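Local coordinates for prophage MuSo2, 43 kDa tail protein (Shewanella oneidensis, PDB 3CDD), which probably serves as a trimeric baseplate component of the tail of a Mu-like phage, at residues A[65-73]-A[290-298]; A[112-122]-A[140-149]. One frame throughout, in Å; residues are numbered along the deposited sequence. Where two conformers were deposited one is given.

Interaction 1: residues A[65-73]-A[290-298]; sequences VDIGGERVI and WRIPQTGKL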
loop_
_atom_site.group_PDB
_atom_site.type_symbol
_atom_site.label_atom_id
_atom_site.label_comp_id
_atom_site.label_asym_id
_atom_site.label_seq_id
_atom_site.Cartn_x
_atom_site.Cartn_y
_atom_site.Cartn_z
ATOM N N VAL A 65 30.400 -7.409 2.602
ATOM C CA VAL A 65 30.331 -8.305 1.463
ATOM C C VAL A 65 31.432 -7.930 0.492
ATOM O O VAL A 65 31.557 -6.759 0.116
ATOM C CB VAL A 65 28.965 -8.324 0.769
ATOM C CG1 VAL A 65 29.007 -9.290 -0.426
ATOM C CG2 VAL A 65 27.823 -8.716 1.793
ATOM N N ASP A 66 32.227 -8.943 0.125
ATOM C CA ASP A 66 33.344 -8.825 -0.824
ATOM C C ASP A 66 33.179 -9.766 -2.039
ATOM O O ASP A 66 32.631 -10.877 -1.927
ATOM C CB ASP A 66 34.667 -9.156 -0.123
ATOM C CG ASP A 66 34.994 -8.202 1.027
ATOM O OD1 ASP A 66 34.651 -7.009 0.970
ATOM O OD2 ASP A 66 35.614 -8.659 2.004
ATOM N N ILE A 67 33.646 -9.301 -3.193
ATOM C CA ILE A 67 33.763 -10.129 -4.388
ATOM C C ILE A 67 35.242 -10.156 -4.763
ATOM O O ILE A 67 35.828 -9.115 -5.050
ATOM C CB ILE A 67 32.914 -9.611 -5.595
ATOM C CG1 ILE A 67 33.159 -10.501 -6.833
ATOM C CG2 ILE A 67 33.218 -8.128 -5.902
ATOM C CD1 ILE A 67 32.160 -10.312 -7.980
ATOM N N GLY A 68 35.848 -11.339 -4.730
ATOM C CA GLY A 68 37.281 -11.483 -5.030
ATOM C C GLY A 68 38.173 -10.690 -4.087
ATOM O O GLY A 68 39.252 -10.237 -4.470
ATOM N N GLY A 69 37.728 -10.531 -2.847
ATOM C CA GLY A 69 38.452 -9.733 -1.872
ATOM C C GLY A 69 38.190 -8.233 -1.968
ATOM O O GLY A 69 38.691 -7.465 -1.147
ATOM N N GLU A 70 37.418 -7.806 -2.969
ATOM C CA GLU A 70 37.095 -6.381 -3.138
ATOM C C GLU A 70 35.770 -6.052 -2.468
ATOM O O GLU A 70 34.786 -6.763 -2.650
ATOM C CB GLU A 70 37.036 -5.990 -4.614
ATOM C CG GLU A 70 36.803 -4.504 -4.850
ATOM C CD GLU A 70 36.806 -4.123 -6.325
ATOM O OE1 GLU A 70 37.036 -5.002 -7.186
ATOM O OE2 GLU A 70 36.577 -2.928 -6.625
ATOM N N ARG A 71 35.755 -4.953 -1.717
ATOM C CA ARG A 71 34.594 -4.534 -0.952
ATOM C C ARG A 71 33.446 -4.073 -1.850
ATOM O O ARG A 71 33.632 -3.269 -2.760
ATOM C CB ARG A 71 34.981 -3.435 0.048
ATOM C CG ARG A 71 33.904 -3.093 1.075
ATOM C CD ARG A 71 33.538 -4.293 1.996
ATOM N NE ARG A 71 34.711 -4.852 2.683
ATOM C CZ ARG A 71 35.347 -4.272 3.710
ATOM N NH1 ARG A 71 34.926 -3.107 4.192
ATOM N NH2 ARG A 71 36.417 -4.859 4.266
ATOM N N VAL A 72 32.259 -4.595 -1.576
ATOM C CA VAL A 72 31.053 -4.202 -2.302
ATOM C C VAL A 72 30.176 -3.337 -1.391
ATOM O O VAL A 72 29.634 -2.318 -1.821
ATOM C CB VAL A 72 30.283 -5.444 -2.829
ATOM C CG1 VAL A 72 28.998 -5.028 -3.578
ATOM C CG2 VAL A 72 31.168 -6.273 -3.753
ATOM N N ILE A 73 30.054 -3.744 -0.129
ATOM C CA ILE A 73 29.174 -3.070 0.836
ATOM C C ILE A 73 29.652 -3.337 2.262
ATOM O O ILE A 73 30.068 -4.462 2.607
ATOM C CB ILE A 73 27.640 -3.437 0.657
ATOM C CG1 ILE A 73 26.733 -2.483 1.457
ATOM C CG2 ILE A 73 27.330 -4.948 0.978
ATOM C CD1 ILE A 73 25.256 -2.646 1.141
ATOM N N TRP A 290 29.343 -8.591 -12.374
ATOM C CA TRP A 290 29.353 -7.390 -11.537
ATOM C C TRP A 290 30.503 -6.457 -11.945
ATOM O O TRP A 290 30.552 -5.278 -11.544
ATOM C CB TRP A 290 29.593 -7.841 -10.107
ATOM C CG TRP A 290 28.454 -8.557 -9.483
ATOM C CD1 TRP A 290 27.339 -9.091 -10.105
ATOM C CD2 TRP A 290 28.291 -8.802 -8.082
ATOM N NE1 TRP A 290 26.494 -9.671 -9.149
ATOM C CE2 TRP A 290 27.061 -9.499 -7.909
ATOM C CE3 TRP A 290 29.049 -8.468 -6.947
ATOM C CZ2 TRP A 290 26.602 -9.890 -6.649
ATOM C CZ3 TRP A 290 28.594 -8.861 -5.705
ATOM C CH2 TRP A 290 27.377 -9.552 -5.561
ATOM N N ARG A 291 31.431 -7.010 -12.728
ATOM C CA ARG A 291 32.613 -6.289 -13.205
ATOM C C ARG A 291 32.513 -5.912 -14.673
ATOM O O ARG A 291 32.001 -6.679 -15.508
ATOM C CB ARG A 291 33.847 -7.146 -13.025
ATOM C CG ARG A 291 34.213 -7.344 -11.597
ATOM C CD ARG A 291 35.651 -7.790 -11.451
ATOM N NE ARG A 291 35.912 -8.120 -10.058
ATOM C CZ ARG A 291 36.392 -7.268 -9.159
ATOM N NH1 ARG A 291 36.694 -6.020 -9.515
ATOM N NH2 ARG A 291 36.586 -7.677 -7.908
ATOM N N ILE A 292 32.999 -4.717 -14.983
ATOM C CA ILE A 292 33.117 -4.249 -16.349
ATOM C C ILE A 292 34.277 -5.013 -16.964
ATOM O O ILE A 292 35.393 -4.859 -16.505
ATOM C CB ILE A 292 33.359 -2.724 -16.330
ATOM C CG1 ILE A 292 32.168 -2.014 -15.629
ATOM C CG2 ILE A 292 33.530 -2.193 -17.721
ATOM C CD1 ILE A 292 32.467 -0.625 -15.051
ATOM N N PRO A 293 34.022 -5.835 -18.005
ATOM C CA PRO A 293 35.108 -6.658 -18.599
ATOM C C PRO A 293 36.290 -5.861 -19.170
ATOM O O PRO A 293 37.445 -6.345 -19.137
ATOM C CB PRO A 293 34.424 -7.451 -19.713
ATOM C CG PRO A 293 32.908 -7.251 -19.501
ATOM C CD PRO A 293 32.722 -6.008 -18.683
ATOM N N GLN A 294 36.019 -4.665 -19.698
ATOM C CA GLN A 294 37.095 -3.836 -20.266
ATOM C C GLN A 294 38.090 -3.395 -19.196
ATOM O O GLN A 294 39.304 -3.576 -19.329
ATOM C CB GLN A 294 36.542 -2.600 -20.992
ATOM C CG GLN A 294 35.829 -2.903 -22.300
ATOM C CD GLN A 294 34.378 -3.304 -22.078
ATOM O OE1 GLN A 294 33.914 -3.380 -20.936
ATOM N NE2 GLN A 294 33.662 -3.572 -23.163
ATOM N N THR A 295 37.534 -2.847 -18.129
ATOM C CA THR A 295 38.268 -2.197 -17.050
ATOM C C THR A 295 38.580 -3.156 -15.889
ATOM O O THR A 295 39.565 -2.968 -15.145
ATOM C CB THR A 295 37.452 -0.969 -16.532
ATOM O OG1 THR A 295 38.221 -0.210 -15.597
ATOM C CG2 THR A 295 36.187 -1.401 -15.859
ATOM N N GLY A 296 37.731 -4.173 -15.725
ATOM C CA GLY A 296 37.842 -5.114 -14.598
ATOM C C GLY A 296 37.415 -4.480 -13.283
ATOM O O GLY A 296 37.620 -5.043 -12.215
ATOM N N LYS A 297 36.785 -3.308 -13.368
ATOM C CA LYS A 297 36.318 -2.609 -12.188
ATOM C C LYS A 297 34.846 -2.902 -11.990
ATOM O O LYS A 297 34.105 -3.120 -12.950
ATOM C CB LYS A 297 36.577 -1.097 -12.290
ATOM C CG LYS A 297 38.063 -0.716 -12.483
ATOM C CD LYS A 297 38.806 -0.589 -11.155
ATOM C CE LYS A 297 40.263 -0.162 -11.339
ATOM N NZ LYS A 297 41.229 -1.290 -11.221
ATOM N N LEU A 298 34.429 -2.958 -10.726
ATOM C CA LEU A 298 33.020 -3.059 -10.384
ATOM C C LEU A 298 32.249 -1.909 -11.025
ATOM O O LEU A 298 32.750 -0.788 -11.059
ATOM C CB LEU A 298 32.853 -3.008 -8.861
ATOM C CG LEU A 298 33.338 -4.232 -8.064
ATOM C CD1 LEU A 298 33.154 -4.047 -6.538
ATOM C CD2 LEU A 298 32.712 -5.567 -8.560
HETATM O O HOH W 1 36.484 -2.314 -9.002
#

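Interaction 2: residues A[112-122]-A[140-149]; sequences GQFNNQTLTQI and VGEPFQRIQI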
loop_
_atom_site.group_PDB
_atom_site.type_symbol
_atom_site.label_atom_id
_atom_site.label_comp_id
_atom_site.label_asym_id
_atom_site.label_seq_id
_atom_site.Cartn_x
_atom_site.Cartn_y
_atom_site.Cartn_z
ATOM N N GLY A 112 22.401 22.088 20.266
ATOM C CA GLY A 112 21.230 22.127 19.378
ATOM C C GLY A 112 21.281 23.054 18.179
ATOM O O GLY A 112 20.254 23.274 17.529
ATOM N N GLN A 113 22.465 23.595 17.885
ATOM C CA GLN A 113 22.637 24.499 16.745
ATOM C C GLN A 113 24.088 24.638 16.303
ATOM O O GLN A 113 25.011 24.580 17.118
ATOM C CB GLN A 113 22.021 25.882 17.028
ATOM C CG GLN A 113 22.870 26.815 17.851
ATOM C CD GLN A 113 22.179 28.139 18.119
ATOM O OE1 GLN A 113 22.665 29.205 17.716
ATOM N NE2 GLN A 113 21.035 28.082 18.807
ATOM N N PHE A 114 24.275 24.821 15.001
ATOM C CA PHE A 114 25.608 25.021 14.423
ATOM C C PHE A 114 25.760 26.457 13.941
ATOM O O PHE A 114 24.876 26.987 13.264
ATOM C CB PHE A 114 25.866 24.030 13.274
ATOM C CG PHE A 114 25.632 22.592 13.655
ATOM C CD1 PHE A 114 24.404 21.988 13.417
ATOM C CD2 PHE A 114 26.639 21.845 14.278
ATOM C CE1 PHE A 114 24.184 20.659 13.789
ATOM C CE2 PHE A 114 26.427 20.522 14.650
ATOM C CZ PHE A 114 25.199 19.929 14.408
ATOM N N ASN A 115 26.892 27.070 14.288
ATOM C CA ASN A 115 27.162 28.476 13.999
ATOM C C ASN A 115 28.298 28.626 13.009
ATOM O O ASN A 115 29.429 28.224 13.292
ATOM C CB ASN A 115 27.547 29.233 15.284
ATOM C CG ASN A 115 26.630 28.924 16.443
ATOM O OD1 ASN A 115 25.431 29.202 16.394
ATOM N ND2 ASN A 115 27.190 28.349 17.503
ATOM N N ASN A 116 27.998 29.219 11.858
ATOM C CA ASN A 116 29.016 29.578 10.855
ATOM C C ASN A 116 29.825 28.370 10.379
ATOM O O ASN A 116 31.037 28.448 10.168
ATOM C CB ASN A 116 29.915 30.712 11.382
ATOM C CG ASN A 116 29.125 31.963 11.710
ATOM O OD1 ASN A 116 28.401 32.483 10.860
ATOM N ND2 ASN A 116 29.260 32.462 12.944
ATOM N N GLN A 117 29.121 27.254 10.214
ATOM C CA GLN A 117 29.719 25.990 9.828
ATOM C C GLN A 117 29.350 25.658 8.397
ATOM O O GLN A 117 28.221 25.909 7.959
ATOM C CB GLN A 117 29.212 24.866 10.743
ATOM C CG GLN A 117 29.503 25.063 12.232
ATOM C CD GLN A 117 30.989 25.074 12.529
ATOM O OE1 GLN A 117 31.673 24.070 12.331
ATOM N NE2 GLN A 117 31.501 26.210 12.993
ATOM N N THR A 118 30.304 25.091 7.668
ATOM C CA THR A 118 29.999 24.498 6.376
ATOM C C THR A 118 29.247 23.171 6.545
ATOM O O THR A 118 29.168 22.610 7.653
ATOM C CB THR A 118 31.274 24.254 5.533
ATOM O OG1 THR A 118 32.119 23.308 6.201
ATOM C CG2 THR A 118 32.030 25.565 5.308
ATOM N N LEU A 119 28.684 22.688 5.434
ATOM C CA LEU A 119 28.077 21.376 5.369
ATOM C C LEU A 119 29.046 20.300 5.846
ATOM O O LEU A 119 28.645 19.356 6.549
ATOM C CB LEU A 119 27.627 21.078 3.929
ATOM C CG LEU A 119 27.039 19.695 3.587
ATOM C CD1 LEU A 119 25.782 19.406 4.408
ATOM C CD2 LEU A 119 26.771 19.548 2.086
ATOM N N THR A 120 30.309 20.428 5.454
ATOM C CA THR A 120 31.321 19.436 5.799
ATOM C C THR A 120 31.627 19.438 7.299
ATOM O O THR A 120 31.739 18.373 7.909
ATOM C CB THR A 120 32.629 19.584 4.948
ATOM O OG1 THR A 120 32.318 19.407 3.563
ATOM C CG2 THR A 120 33.698 18.533 5.355
ATOM N N GLN A 121 31.751 20.618 7.897
ATOM C CA GLN A 121 31.948 20.675 9.339
ATOM C C GLN A 121 30.753 20.084 10.095
ATOM O O GLN A 121 30.925 19.327 11.059
ATOM C CB GLN A 121 32.246 22.099 9.816
ATOM C CG GLN A 121 33.607 22.621 9.391
ATOM C CD GLN A 121 33.689 24.123 9.494
ATOM O OE1 GLN A 121 32.778 24.835 9.063
ATOM N NE2 GLN A 121 34.778 24.618 10.078
ATOM N N ILE A 122 29.542 20.410 9.658
ATOM C CA ILE A 122 28.366 19.854 10.324
ATOM C C ILE A 122 28.355 18.312 10.194
ATOM O O ILE A 122 28.176 17.600 11.180
ATOM C CB ILE A 122 27.041 20.535 9.859
ATOM C CG1 ILE A 122 26.988 21.969 10.403
ATOM C CG2 ILE A 122 25.819 19.723 10.310
ATOM C CD1 ILE A 122 26.093 22.906 9.630
ATOM N N VAL A 140 31.584 22.467 -1.290
ATOM C CA VAL A 140 30.378 22.553 -0.442
ATOM C C VAL A 140 29.919 24.007 -0.251
ATOM O O VAL A 140 28.879 24.274 0.375
ATOM C CB VAL A 140 30.536 21.804 0.927
ATOM C CG1 VAL A 140 31.011 20.368 0.704
ATOM C CG2 VAL A 140 31.476 22.546 1.887
ATOM N N GLY A 141 30.707 24.936 -0.792
ATOM C CA GLY A 141 30.367 26.359 -0.778
ATOM C C GLY A 141 30.367 26.964 0.612
ATOM O O GLY A 141 31.068 26.486 1.520
ATOM N N GLU A 142 29.564 28.017 0.772
ATOM C CA GLU A 142 29.648 28.904 1.929
ATOM C C GLU A 142 29.227 28.212 3.217
ATOM O O GLU A 142 28.456 27.254 3.172
ATOM C CB GLU A 142 28.788 30.165 1.717
ATOM C CG GLU A 142 29.386 31.196 0.773
ATOM C CD GLU A 142 30.740 31.708 1.231
ATOM O OE1 GLU A 142 30.794 32.552 2.163
ATOM O OE2 GLU A 142 31.755 31.268 0.645
ATOM N N PRO A 143 29.742 28.691 4.370
ATOM C CA PRO A 143 29.204 28.276 5.669
ATOM C C PRO A 143 27.718 28.642 5.813
ATOM O O PRO A 143 27.230 29.510 5.082
ATOM C CB PRO A 143 30.055 29.078 6.677
ATOM C CG PRO A 143 30.673 30.200 5.869
ATOM C CD PRO A 143 30.895 29.597 4.517
ATOM N N PHE A 144 27.005 27.971 6.719
ATOM C CA PHE A 144 25.671 28.415 7.125
ATOM C C PHE A 144 25.810 29.263 8.397
ATOM O O PHE A 144 26.449 28.833 9.379
ATOM C CB PHE A 144 24.757 27.229 7.420
ATOM C CG PHE A 144 24.516 26.296 6.223
ATOM C CD1 PHE A 144 25.438 25.308 5.889
ATOM C CD2 PHE A 144 23.352 26.408 5.457
ATOM C CE1 PHE A 144 25.214 24.455 4.798
ATOM C CE2 PHE A 144 23.120 25.566 4.369
ATOM C CZ PHE A 144 24.048 24.575 4.046
ATOM N N GLN A 145 25.204 30.445 8.410
ATOM C CA GLN A 145 25.335 31.299 9.592
ATOM C C GLN A 145 24.787 30.633 10.856
ATOM O O GLN A 145 25.493 30.537 11.855
ATOM C CB GLN A 145 24.705 32.675 9.398
ATOM C CG GLN A 145 25.280 33.686 10.390
ATOM C CD GLN A 145 24.223 34.517 11.060
ATOM O OE1 GLN A 145 23.326 35.042 10.399
ATOM N NE2 GLN A 145 24.328 34.661 12.389
ATOM N N ARG A 146 23.541 30.166 10.802
ATOM C CA ARG A 146 22.915 29.501 11.939
ATOM C C ARG A 146 21.892 28.462 11.509
ATOM O O ARG A 146 20.935 28.772 10.792
ATOM C CB ARG A 146 22.272 30.504 12.902
ATOM C CG ARG A 146 21.775 29.859 14.188
ATOM C CD ARG A 146 21.214 30.882 15.153
ATOM N NE ARG A 146 19.862 31.302 14.796
ATOM C CZ ARG A 146 18.979 31.811 15.658
ATOM N NH1 ARG A 146 19.284 31.959 16.952
ATOM N NH2 ARG A 146 17.776 32.176 15.225
ATOM N N ILE A 147 22.123 27.234 11.975
ATOM C CA ILE A 147 21.301 26.056 11.679
ATOM C C ILE A 147 20.821 25.458 12.995
ATOM O O ILE A 147 21.624 25.109 13.852
ATOM C CB ILE A 147 22.119 24.968 10.907
ATOM C CG1 ILE A 147 22.616 25.494 9.554
ATOM C CG2 ILE A 147 21.342 23.622 10.776
ATOM C CD1 ILE A 147 21.525 25.858 8.569
ATOM N N GLN A 148 19.512 25.352 13.155
ATOM C CA GLN A 148 18.960 24.689 14.320
ATOM C C GLN A 148 18.433 23.285 14.022
ATOM O O GLN A 148 17.687 23.075 13.060
ATOM C CB GLN A 148 17.873 25.542 14.949
ATOM C CG GLN A 148 18.360 26.269 16.172
ATOM C CD GLN A 148 17.565 27.519 16.458
ATOM O OE1 GLN A 148 17.271 28.307 15.554
ATOM N NE2 GLN A 148 17.224 27.719 17.719
ATOM N N ILE A 149 18.837 22.329 14.855
ATOM C CA ILE A 149 18.322 20.971 14.762
ATOM C C ILE A 149 16.826 20.975 15.044
ATOM O O ILE A 149 16.402 21.389 16.115
ATOM C CB ILE A 149 18.998 20.016 15.779
ATOM C CG1 ILE A 149 20.520 20.222 15.841
ATOM C CG2 ILE A 149 18.582 18.558 15.508
ATOM C CD1 ILE A 149 21.217 20.174 14.510
HETATM O O HOH W 2 17.351 23.484 18.266
HETATM O O HOH W 3 26.194 26.552 10.843
HETATM O O HOH W 4 28.225 24.749 3.261
#

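Interaction 1: residues A[65-73]-A[290-298]
Ile67 and Leu298 make the dense part of this contact, their methyls CG2 and CD2 lying 3.7 Å apart as the side chains pass with opposite headings. With CG1 anti to the backbone N (chi1 177°), Ile67 stretches its CD1 on to Trp290, 3.8 Å from CE3. Val72 comes in at the edge of the same indole, CG2 to CZ3, and its CG2 also packs on Leu298 CD1. Deeper in, Trp290 NE1 is held by the carbonyl of Ser326.

Toward solvent the contact turns polar. The extended Glu70 makes a salt bridge through OE1 with both end nitrogens of Arg291, 2.6 Å to NH1 and 2.8 Å to NH2, the oxygen near the guanidinium plane. Leu298 CD2 lies 4.1 Å above the centre of one guanidinium face, while Glu5 OE1 makes a salt bridge to Arg291 NE and Gly296 O accepts from NH1, which should fix the group's rotation. On the outer side, water 1 links Glu70 OE2 to Leu298 N. Residues 65-73 form a beta hairpin with a type I' turn from Ile67 to Glu70 and a classic bulge where Val72 and Ile73 face Val65; the residues flanking the turn, not its two glycines, rest on the loop between strands 281-288 and 304-309.

Interaction 2: residues A[112-122]-A[140-149]
Ile122 CD1 reaches across to two side chains of the facing segment, 4.3 Å from Ile147 CG1 and 4.5 Å from Phe144 CD1. Phe144 and Ile147 point to the same face of a short two-stranded ribbon as Phe114, and together they meet the first turn of helix 119-127. Ile122 CG2 lies over one face of the Phe114 ring, nearer its edge than its centre. The Phe144 ring turns its edge to the chain entering the helix, with Gln117 O and Leu119 N near its plane. Leu119 CB sits close to Phe144 CE1 and to Val140 CB, and Leu162 of helix 155-164 packs on Leu119, Ile122 and Ile147. Farther along, Val140 CG1 touches Thr120 OG1.

Strands 113-115 and 146-148 run antiparallel, 171° between their axes, with Phe114 and Ile147 as a hydrogen-bonded pair: Phe114 N to Ile147 O is 2.9 Å, and Ile147 N returns a bond to Phe114 O. Beyond the corner at Asn116 the pairing resumes, and Phe144 N gives a nearly straight bond to Gln117 O. There the strand gives way to the helix through a capping box: Thr118 OG1, placed between its backbone N and carbonyl carbon (chi1 63°), accepts from Gln121 N, while Gln121 OE1 takes the N-H of Thr118.

Water 3 sits at the bend, donating to Phe144 O and accepting from Gln117 N. Water 4 joins Leu119 N to the carbonyls of Val140 and Glu142. At the outer turn, Asn116 and Gln145 extend alongside each other in the same direction, with amide planes 21° apart and Asn116 OD1 3.4 Å from Gln145 CG. On the opposite face of the ribbon from Phe114, Gln113 and Gln148 are likewise neighbours, CB to CG 3.8 Å.

The two contacts lie well apart, centres 37 Å from each other and nearest atoms about 22 Å. Along the chain, both segments of interaction 2, 112-122 and 140-149, fall between those of interaction 1, 65-73 and 290-298. They share no strand or helix. Interaction 1 is a long-range join, bringing the N-terminal GpP-like family region against the fourth-domain region 217 residues later. Interaction 2 is local, pairing strands 113-115 and 144-148 within the gp44-like second-domain region. The chain thus leaves the N-terminal region, passes through the second-domain region, and later comes back to pack on the N-terminal region. Neither contact touches another chain of the three-chain assembly, so both shape the single subunit.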